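Local atomic coordinates of putative lipoprotein (Bacteroides fragilis, PDB entry 4GBS), a protein that is a putative lipoprotein of the HmuY family and, like its relatives, probably binds haem at the bacterial cell surface. Residues G82-T87 and D136-L141; G30-D35 and M190-I195; V77-G82 and V107-T112. All blocks are in the same frame, centred on the assembly; numbering follows the deposited sequence.

Contact 1: residues G82-T87 and D136-L141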
loop_
_atom_site.group_PDB
_atom_site.type_symbol
_atom_site.label_atom_id
_atom_site.label_comp_id
_atom_site.label_asym_id
_atom_site.label_seq_id
_atom_site.Cartn_x
_atom_site.Cartn_y
_atom_site.Cartn_z
ATOM N N GLY A 82 1.664 -12.354 -1.543
ATOM C CA GLY A 82 0.829 -11.884 -2.643
ATOM C C GLY A 82 1.616 -11.533 -3.888
ATOM O O GLY A 82 2.847 -11.635 -3.901
ATOM N N GLU A 83 0.907 -11.175 -4.954
ATOM C CA GLU A 83 1.504 -10.765 -6.221
ATOM C C GLU A 83 0.637 -9.650 -6.810
ATOM O O GLU A 83 -0.591 -9.656 -6.667
ATOM C CB GLU A 83 1.728 -11.929 -7.200
ATOM C CG GLU A 83 0.514 -12.790 -7.506
ATOM C CD GLU A 83 0.777 -13.970 -8.421
ATOM O OE1 GLU A 83 1.961 -14.309 -8.658
ATOM O OE2 GLU A 83 -0.217 -14.577 -8.881
ATOM N N VAL A 84 1.300 -8.630 -7.359
ATOM C CA VAL A 84 0.619 -7.434 -7.826
ATOM C C VAL A 84 0.874 -7.181 -9.312
ATOM O O VAL A 84 1.976 -7.395 -9.807
ATOM C CB VAL A 84 1.092 -6.222 -6.983
ATOM C CG1 VAL A 84 0.413 -4.929 -7.424
ATOM C CG2 VAL A 84 0.869 -6.467 -5.493
ATOM N N LEU A 85 -0.157 -6.671 -9.994
ATOM C CA LEU A 85 -0.109 -6.220 -11.374
ATOM C C LEU A 85 -0.563 -4.761 -11.450
ATOM O O LEU A 85 -1.646 -4.430 -10.967
ATOM C CB LEU A 85 -0.966 -7.116 -12.305
ATOM C CG LEU A 85 -1.128 -6.659 -13.779
ATOM C CD1 LEU A 85 0.227 -6.538 -14.501
ATOM C CD2 LEU A 85 -2.052 -7.587 -14.542
ATOM N N GLU A 86 0.270 -3.894 -12.048
ATOM C CA GLU A 86 -0.064 -2.500 -12.317
ATOM C C GLU A 86 -0.830 -2.457 -13.643
ATOM O O GLU A 86 -0.246 -2.737 -14.701
ATOM C CB GLU A 86 1.195 -1.614 -12.343
ATOM C CG GLU A 86 0.883 -0.149 -12.626
ATOM C CD GLU A 86 2.071 0.769 -12.824
ATOM O OE1 GLU A 86 2.789 0.590 -13.835
ATOM O OE2 GLU A 86 2.221 1.727 -12.029
ATOM N N THR A 87 -2.140 -2.169 -13.591
ATOM C CA THR A 87 -2.968 -2.117 -14.803
ATOM C C THR A 87 -2.814 -0.767 -15.495
ATOM O O THR A 87 -2.124 0.110 -14.982
ATOM C CB THR A 87 -4.435 -2.385 -14.477
ATOM O OG1 THR A 87 -4.994 -1.255 -13.803
ATOM C CG2 THR A 87 -4.634 -3.659 -13.688
ATOM N N ASP A 136 10.569 -7.853 3.225
ATOM C CA ASP A 136 9.864 -8.072 1.970
ATOM C C ASP A 136 9.400 -6.740 1.465
ATOM O O ASP A 136 9.119 -5.832 2.267
ATOM C CB ASP A 136 8.676 -9.040 2.125
ATOM C CG ASP A 136 9.003 -10.512 2.072
ATOM O OD1 ASP A 136 10.123 -10.855 1.660
ATOM O OD2 ASP A 136 8.093 -11.325 2.303
ATOM N N PHE A 137 9.315 -6.603 0.150
ATOM C CA PHE A 137 8.900 -5.364 -0.476
ATOM C C PHE A 137 8.253 -5.659 -1.823
ATOM O O PHE A 137 8.829 -6.420 -2.608
ATOM C CB PHE A 137 10.126 -4.452 -0.625
ATOM C CG PHE A 137 9.906 -3.210 -1.460
ATOM C CD1 PHE A 137 9.175 -2.135 -0.959
ATOM C CD2 PHE A 137 10.467 -3.099 -2.728
ATOM C CE1 PHE A 137 8.985 -0.985 -1.728
ATOM C CE2 PHE A 137 10.282 -1.944 -3.494
ATOM C CZ PHE A 137 9.540 -0.897 -2.991
ATOM N N ASN A 138 7.059 -5.084 -2.092
ATOM C CA ASN A 138 6.436 -5.275 -3.392
ATOM C C ASN A 138 6.767 -4.086 -4.263
ATOM O O ASN A 138 6.238 -2.997 -4.017
ATOM C CB ASN A 138 4.926 -5.506 -3.333
ATOM C CG ASN A 138 4.453 -6.155 -4.621
ATOM O OD1 ASN A 138 4.238 -5.503 -5.632
ATOM N ND2 ASN A 138 4.418 -7.470 -4.659
ATOM N N PRO A 139 7.664 -4.244 -5.263
ATOM C CA PRO A 139 8.028 -3.085 -6.099
ATOM C C PRO A 139 6.904 -2.640 -7.031
ATOM O O PRO A 139 6.948 -1.517 -7.534
ATOM C CB PRO A 139 9.222 -3.602 -6.913
ATOM C CG PRO A 139 9.046 -5.096 -6.960
ATOM C CD PRO A 139 8.406 -5.469 -5.660
ATOM N N GLU A 140 5.921 -3.517 -7.279
ATOM C CA GLU A 140 4.853 -3.229 -8.218
ATOM C C GLU A 140 3.793 -2.339 -7.564
ATOM O O GLU A 140 3.456 -1.317 -8.152
ATOM C CB GLU A 140 4.222 -4.531 -8.764
ATOM C CG GLU A 140 3.347 -4.356 -10.004
ATOM C CD GLU A 140 4.044 -4.084 -11.325
ATOM O OE1 GLU A 140 5.276 -3.858 -11.323
ATOM O OE2 GLU A 140 3.364 -4.156 -12.374
ATOM N N LEU A 141 3.251 -2.717 -6.382
ATOM C CA LEU A 141 2.216 -1.900 -5.746
ATOM C C LEU A 141 2.810 -0.581 -5.270
ATOM O O LEU A 141 2.127 0.444 -5.359
ATOM C CB LEU A 141 1.528 -2.638 -4.574
ATOM C CG LEU A 141 -0.021 -2.517 -4.472
ATOM C CD1 LEU A 141 -0.602 -3.570 -3.534
ATOM C CD2 LEU A 141 -0.482 -1.118 -4.077
#
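Val84 is the hub here, its two methyls shared between Asn138 and Leu141. CG2 of Val84 rests 3.7 Å from CG of Asn138, the amide and the isopropyl group crossing at a slant, while CG1 of Val84 faces the CB and CG of Leu141, whose side chain lies roughly perpendicular to that of the valine. Leu141 CD1 then reaches Val84 CG2 at 3.8 Å. The amide is held from several directions: Asn138 OD1 accepts the backbone N of Leu141 at 3.0 Å (162°), an Asx motif, with a weaker bond from Glu140 N, and ND2 of Asn138 is bonded to Asp109 OD1 and Val107 O. Glu140 starts with CG anti to its own N (chi1 -165°) and bends at chi2 (74°), which lays CG 3.3 Å from the carbonyl O of Val84 and carries the carboxylate along the strand to Glu86. There OE2 of Glu140 takes the backbone N of Glu86 at 3.1 Å, on its anti side. The turn after strand 131-137 thus packs beside strand 83-86. Strand 107-112 joins the two through Val107 and Glu110, and Tyr163 of strand 163-166 touches both Val84 and Leu141.

Contact 2: residues G30-D35 and M190-I195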
loop_
_atom_site.group_PDB
_atom_site.type_symbol
_atom_site.label_atom_id
_atom_site.label_comp_id
_atom_site.label_asym_id
_atom_site.label_seq_id
_atom_site.Cartn_x
_atom_site.Cartn_y
_atom_site.Cartn_z
ATOM N N GLY A 30 -14.648 -0.189 -0.751
ATOM C CA GLY A 30 -14.344 0.565 0.450
ATOM C C GLY A 30 -13.142 1.471 0.296
ATOM O O GLY A 30 -12.515 1.525 -0.774
ATOM N N THR A 31 -12.799 2.161 1.398
ATOM C CA THR A 31 -11.698 3.105 1.465
ATOM C C THR A 31 -10.952 2.894 2.763
ATOM O O THR A 31 -11.552 2.839 3.835
ATOM C CB THR A 31 -12.233 4.535 1.327
ATOM O OG1 THR A 31 -13.026 4.619 0.139
ATOM C CG2 THR A 31 -11.133 5.585 1.307
ATOM N N VAL A 32 -9.630 2.787 2.650
ATOM C CA VAL A 32 -8.710 2.614 3.772
ATOM C C VAL A 32 -7.850 3.872 3.886
ATOM O O VAL A 32 -7.350 4.356 2.866
ATOM C CB VAL A 32 -7.839 1.328 3.613
ATOM C CG1 VAL A 32 -6.859 1.154 4.772
ATOM C CG2 VAL A 32 -8.708 0.093 3.461
ATOM N N ARG A 33 -7.671 4.380 5.125
ATOM C CA ARG A 33 -6.803 5.517 5.422
ATOM C C ARG A 33 -5.870 5.130 6.577
ATOM O O ARG A 33 -6.333 4.663 7.618
ATOM C CB ARG A 33 -7.616 6.793 5.729
ATOM C CG ARG A 33 -6.762 8.058 5.893
ATOM C CD ARG A 33 -7.606 9.331 5.974
ATOM N NE ARG A 33 -6.761 10.531 6.031
ATOM C CZ ARG A 33 -6.458 11.200 7.142
ATOM N NH1 ARG A 33 -6.985 10.839 8.308
ATOM N NH2 ARG A 33 -5.663 12.264 7.088
ATOM N N VAL A 34 -4.550 5.266 6.369
ATOM C CA VAL A 34 -3.568 4.924 7.399
ATOM C C VAL A 34 -2.541 6.042 7.554
ATOM O O VAL A 34 -2.212 6.737 6.588
ATOM C CB VAL A 34 -2.829 3.561 7.156
ATOM C CG1 VAL A 34 -3.782 2.368 7.253
ATOM C CG2 VAL A 34 -2.044 3.537 5.851
ATOM N N ASP A 35 -2.025 6.188 8.786
ATOM C CA ASP A 35 -0.919 7.077 9.120
ATOM C C ASP A 35 0.372 6.262 8.951
ATOM O O ASP A 35 0.694 5.402 9.780
ATOM C CB ASP A 35 -1.062 7.700 10.529
ATOM C CG ASP A 35 0.167 8.442 11.065
ATOM O OD1 ASP A 35 1.130 8.647 10.289
ATOM O OD2 ASP A 35 0.177 8.788 12.278
HETATM N N MSE A 190 -1.730 7.933 3.969
HETATM C CA MSE A 190 -2.103 7.179 2.766
HETATM C C MSE A 190 -3.590 6.773 2.765
HETATM O O MSE A 190 -4.059 6.103 3.683
HETATM C CB MSE A 190 -1.216 5.917 2.679
HETATM C CG MSE A 190 0.285 6.226 2.782
HETATM SE SE MSE A 190 0.961 7.350 1.351
HETATM C CE MSE A 190 1.053 6.049 -0.007
ATOM N N THR A 191 -4.309 7.157 1.710
ATOM C CA THR A 191 -5.726 6.827 1.499
ATOM C C THR A 191 -5.877 6.088 0.180
ATOM O O THR A 191 -5.435 6.609 -0.844
ATOM C CB THR A 191 -6.625 8.091 1.525
ATOM O OG1 THR A 191 -6.419 8.822 2.728
ATOM C CG2 THR A 191 -8.104 7.770 1.369
ATOM N N PHE A 192 -6.496 4.890 0.190
ATOM C CA PHE A 192 -6.731 4.185 -1.060
ATOM C C PHE A 192 -8.155 3.604 -1.107
ATOM O O PHE A 192 -8.742 3.261 -0.074
ATOM C CB PHE A 192 -5.696 3.075 -1.303
ATOM C CG PHE A 192 -5.699 1.903 -0.354
ATOM C CD1 PHE A 192 -6.551 0.815 -0.564
ATOM C CD2 PHE A 192 -4.804 1.848 0.711
ATOM C CE1 PHE A 192 -6.546 -0.280 0.303
ATOM C CE2 PHE A 192 -4.786 0.739 1.574
ATOM C CZ PHE A 192 -5.643 -0.325 1.350
ATOM N N ASP A 193 -8.703 3.514 -2.330
ATOM C CA ASP A 193 -9.992 2.890 -2.609
ATOM C C ASP A 193 -9.741 1.496 -3.118
ATOM O O ASP A 193 -8.728 1.254 -3.788
ATOM C CB ASP A 193 -10.833 3.699 -3.603
ATOM C CG ASP A 193 -11.333 5.047 -3.128
ATOM O OD1 ASP A 193 -11.300 5.295 -1.907
ATOM O OD2 ASP A 193 -11.780 5.852 -3.986
ATOM N N TYR A 194 -10.636 0.565 -2.789
ATOM C CA TYR A 194 -10.435 -0.810 -3.226
ATOM C C TYR A 194 -11.750 -1.450 -3.696
ATOM O O TYR A 194 -12.834 -0.950 -3.426
ATOM C CB TYR A 194 -9.808 -1.663 -2.086
ATOM C CG TYR A 194 -10.719 -1.861 -0.889
ATOM C CD1 TYR A 194 -11.640 -2.911 -0.850
ATOM C CD2 TYR A 194 -10.648 -1.016 0.213
ATOM C CE1 TYR A 194 -12.502 -3.078 0.232
ATOM C CE2 TYR A 194 -11.481 -1.199 1.319
ATOM C CZ TYR A 194 -12.421 -2.218 1.316
ATOM O OH TYR A 194 -13.287 -2.355 2.379
ATOM N N ILE A 195 -11.615 -2.563 -4.407
ATOM C CA ILE A 195 -12.656 -3.508 -4.797
ATOM C C ILE A 195 -12.199 -4.843 -4.274
ATOM O O ILE A 195 -11.159 -5.325 -4.719
ATOM C CB ILE A 195 -13.029 -3.568 -6.308
ATOM C CG1 ILE A 195 -13.469 -2.212 -6.861
ATOM C CG2 ILE A 195 -14.085 -4.672 -6.552
ATOM C CD1 ILE A 195 -13.504 -2.156 -8.411
#
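Two neighbouring antiparallel strands of the large sheet pair here, 30-35 from near the N-terminus and 190-195 from near the C-terminus, so the contact ties the two ends of the chain together. Their axes approach to 4.8 Å, with an angle of 167° between the N-to-C directions. Val32 and Phe192 form a hydrogen-bonded pair, with N to O distances of 2.9 Å both from Val32 N to Phe192 O and from Phe192 N to Val32 O; Val34 with Met190 and Gly30 with Tyr194 pair in the same way, though the bond from Gly30 N is weak. On the face bearing Val32, Phe192 and Tyr194, both aromatic rings lean across to the partner strand, because each CG sits between its backbone N and carbonyl carbon (chi1 66° and 67°). Val32 CB lies over one face of the Phe192 ring, 3.8 Å from its centroid, and Gly30 CA lies over the Tyr194 ring in a second CH-pi contact. CG2 of Val32 also touches CE2 of Tyr194. The other face is more polar: Thr31 OG1 donates to Asp193 OD1 (2.8 Å), approaching from above the carboxylate plane, and CG of Arg33 passes 3.3 Å from Thr191 OG1 while the Arg33 guanidinium forms a salt bridge with Glu13. Strands 19-24 and 172-179 flank the pair in the sheet, and Ile72 of strand 70-73 packs on Val34, Met190 and Phe192.

Contact 3: residues V77-G82 and V107-T112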
loop_
_atom_site.group_PDB
_atom_site.type_symbol
_atom_site.label_atom_id
_atom_site.label_comp_id
_atom_site.label_asym_id
_atom_site.label_seq_id
_atom_site.Cartn_x
_atom_site.Cartn_y
_atom_site.Cartn_z
ATOM N N VAL A 77 5.118 -0.684 0.201
ATOM C CA VAL A 77 4.116 -1.728 0.347
ATOM C C VAL A 77 4.801 -3.096 0.346
ATOM O O VAL A 77 5.717 -3.335 -0.441
ATOM C CB VAL A 77 3.028 -1.646 -0.783
ATOM C CG1 VAL A 77 1.991 -2.766 -0.653
ATOM C CG2 VAL A 77 2.340 -0.287 -0.817
ATOM N N LYS A 78 4.336 -3.987 1.215
ATOM C CA LYS A 78 4.718 -5.394 1.209
ATOM C C LYS A 78 3.418 -6.189 1.238
ATOM O O LYS A 78 2.387 -5.681 1.704
ATOM C CB LYS A 78 5.704 -5.806 2.326
ATOM C CG LYS A 78 5.141 -5.864 3.727
ATOM C CD LYS A 78 6.155 -6.515 4.661
ATOM C CE LYS A 78 5.617 -6.592 6.066
ATOM N NZ LYS A 78 6.578 -7.282 6.960
ATOM N N THR A 79 3.445 -7.404 0.695
ATOM C CA THR A 79 2.255 -8.243 0.675
ATOM C C THR A 79 2.551 -9.480 1.512
ATOM O O THR A 79 3.694 -9.700 1.918
ATOM C CB THR A 79 1.821 -8.575 -0.772
ATOM O OG1 THR A 79 2.729 -9.510 -1.336
ATOM C CG2 THR A 79 1.712 -7.333 -1.669
ATOM N N ASN A 80 1.519 -10.263 1.805
ATOM C CA ASN A 80 1.689 -11.481 2.582
ATOM C C ASN A 80 1.650 -12.667 1.638
ATOM O O ASN A 80 0.613 -13.313 1.521
ATOM C CB ASN A 80 0.597 -11.562 3.656
ATOM C CG ASN A 80 0.817 -12.664 4.637
ATOM O OD1 ASN A 80 1.910 -13.242 4.729
ATOM N ND2 ASN A 80 -0.197 -12.926 5.437
ATOM N N GLY A 81 2.748 -12.898 0.915
ATOM C CA GLY A 81 2.811 -13.942 -0.108
ATOM C C GLY A 81 1.952 -13.631 -1.328
ATOM O O GLY A 81 1.540 -14.536 -2.050
ATOM N N GLY A 82 1.664 -12.354 -1.543
ATOM C CA GLY A 82 0.829 -11.884 -2.643
ATOM C C GLY A 82 1.616 -11.533 -3.888
ATOM O O GLY A 82 2.847 -11.635 -3.901
ATOM N N VAL A 107 3.687 -9.420 -10.136
ATOM C CA VAL A 107 4.982 -9.284 -9.489
ATOM C C VAL A 107 4.870 -9.604 -8.003
ATOM O O VAL A 107 4.089 -8.981 -7.271
ATOM C CB VAL A 107 5.535 -7.867 -9.717
ATOM C CG1 VAL A 107 6.925 -7.705 -9.106
ATOM C CG2 VAL A 107 5.548 -7.528 -11.205
ATOM N N ALA A 108 5.676 -10.582 -7.573
ATOM C CA ALA A 108 5.749 -10.991 -6.176
ATOM C C ALA A 108 6.682 -10.062 -5.406
ATOM O O ALA A 108 7.377 -9.258 -6.017
ATOM C CB ALA A 108 6.223 -12.435 -6.084
ATOM N N ASP A 109 6.685 -10.164 -4.075
ATOM C CA ASP A 109 7.588 -9.386 -3.237
ATOM C C ASP A 109 9.010 -9.814 -3.425
ATOM O O ASP A 109 9.284 -10.973 -3.753
ATOM C CB ASP A 109 7.243 -9.510 -1.740
ATOM C CG ASP A 109 5.962 -8.852 -1.286
ATOM O OD1 ASP A 109 5.110 -8.545 -2.146
ATOM O OD2 ASP A 109 5.804 -8.654 -0.068
ATOM N N GLU A 110 9.917 -8.888 -3.167
ATOM C CA GLU A 110 11.355 -9.141 -3.191
ATOM C C GLU A 110 11.901 -8.974 -1.797
ATOM O O GLU A 110 11.372 -8.192 -1.012
ATOM C CB GLU A 110 12.063 -8.203 -4.182
ATOM C CG GLU A 110 11.760 -8.533 -5.639
ATOM C CD GLU A 110 12.249 -7.513 -6.648
ATOM O OE1 GLU A 110 13.029 -6.621 -6.248
ATOM O OE2 GLU A 110 11.848 -7.598 -7.831
ATOM N N TRP A 111 12.928 -9.725 -1.474
ATOM C CA TRP A 111 13.601 -9.605 -0.191
ATOM C C TRP A 111 14.638 -8.501 -0.339
ATOM O O TRP A 111 15.466 -8.550 -1.260
ATOM C CB TRP A 111 14.197 -10.947 0.252
ATOM C CG TRP A 111 14.953 -10.864 1.544
ATOM C CD1 TRP A 111 16.309 -10.826 1.698
ATOM C CD2 TRP A 111 14.392 -10.669 2.854
ATOM N NE1 TRP A 111 16.629 -10.696 3.031
ATOM C CE2 TRP A 111 15.471 -10.594 3.763
ATOM C CE3 TRP A 111 13.082 -10.619 3.357
ATOM C CZ2 TRP A 111 15.278 -10.464 5.143
ATOM C CZ3 TRP A 111 12.894 -10.501 4.724
ATOM C CH2 TRP A 111 13.981 -10.399 5.597
ATOM N N THR A 112 14.528 -7.460 0.503
ATOM C CA THR A 112 15.394 -6.283 0.436
ATOM C C THR A 112 16.122 -6.042 1.748
ATOM O O THR A 112 15.607 -6.368 2.819
ATOM C CB THR A 112 14.555 -5.032 0.077
ATOM O OG1 THR A 112 13.640 -4.721 1.151
ATOM C CG2 THR A 112 13.814 -5.181 -1.267
HETATM O O HOH W 1 5.045 -11.952 -2.622
#
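A side-chain bridge between the large sheet and the four-stranded one is what this contact amounts to: Asp109, at the break in strand 107-112 of the large sheet, grips Thr79 at the end of strand 76-79, an outermost strand of the four-stranded sheet. Both carboxylate oxygens are used. OD2 of Asp109 accepts the backbone N of Thr79 at 2.8 Å through its syn lone pair, in a nearly straight bond (165°), and OD1 of Asp109 takes the hydroxyl OG1 of Thr79 at 2.7 Å from above the carboxylate plane. With OG1 of Thr79 placed between the backbone N and the carbonyl carbon (chi1 73°), the hydroxyl lies on the side of Asp109, and the backbone N-H meets the other carboxylate oxygen. The same hydroxyl oxygen weakly accepts the backbone N of Gly82, tying in the turn that follows. That turn meets 107-112 through a water, which donates to Gly82 O at 2.6 Å and accepts from Asp109 N at 2.8 Å. CB of Lys78 lies 3.7 Å from Asp109 OD2, but its ammonium group leads away to Asp64, and the lysine also makes a cation-pi contact with Trp42. With the backbone N-H and the hydroxyl of Thr79 and the amide of Asn138 around it, the carboxylate is fixed in rotation, and these bonds would probably favour its ionised form.

Overall arrangement
Contacts 1 and 3 lie together, their centres about 6 Å apart, and share Gly82; contact 2 sits on the opposite side of the chain's centre, about 16 Å and 19 Å from their centres. All three reach the same large antiparallel sheet, but only contact 2 is a regular strand pair across it, buried and built from backbone ladder bonds and aromatic packing. Contact 1, also buried, sets a turn against a strand with aliphatic packing and a carboxylate. Contact 3, partly buried, has almost no apolar content and relies on carboxylate bonds and a water to reach the four-stranded sheet. Asn138 and Asp109 connect contacts 1 and 3 directly.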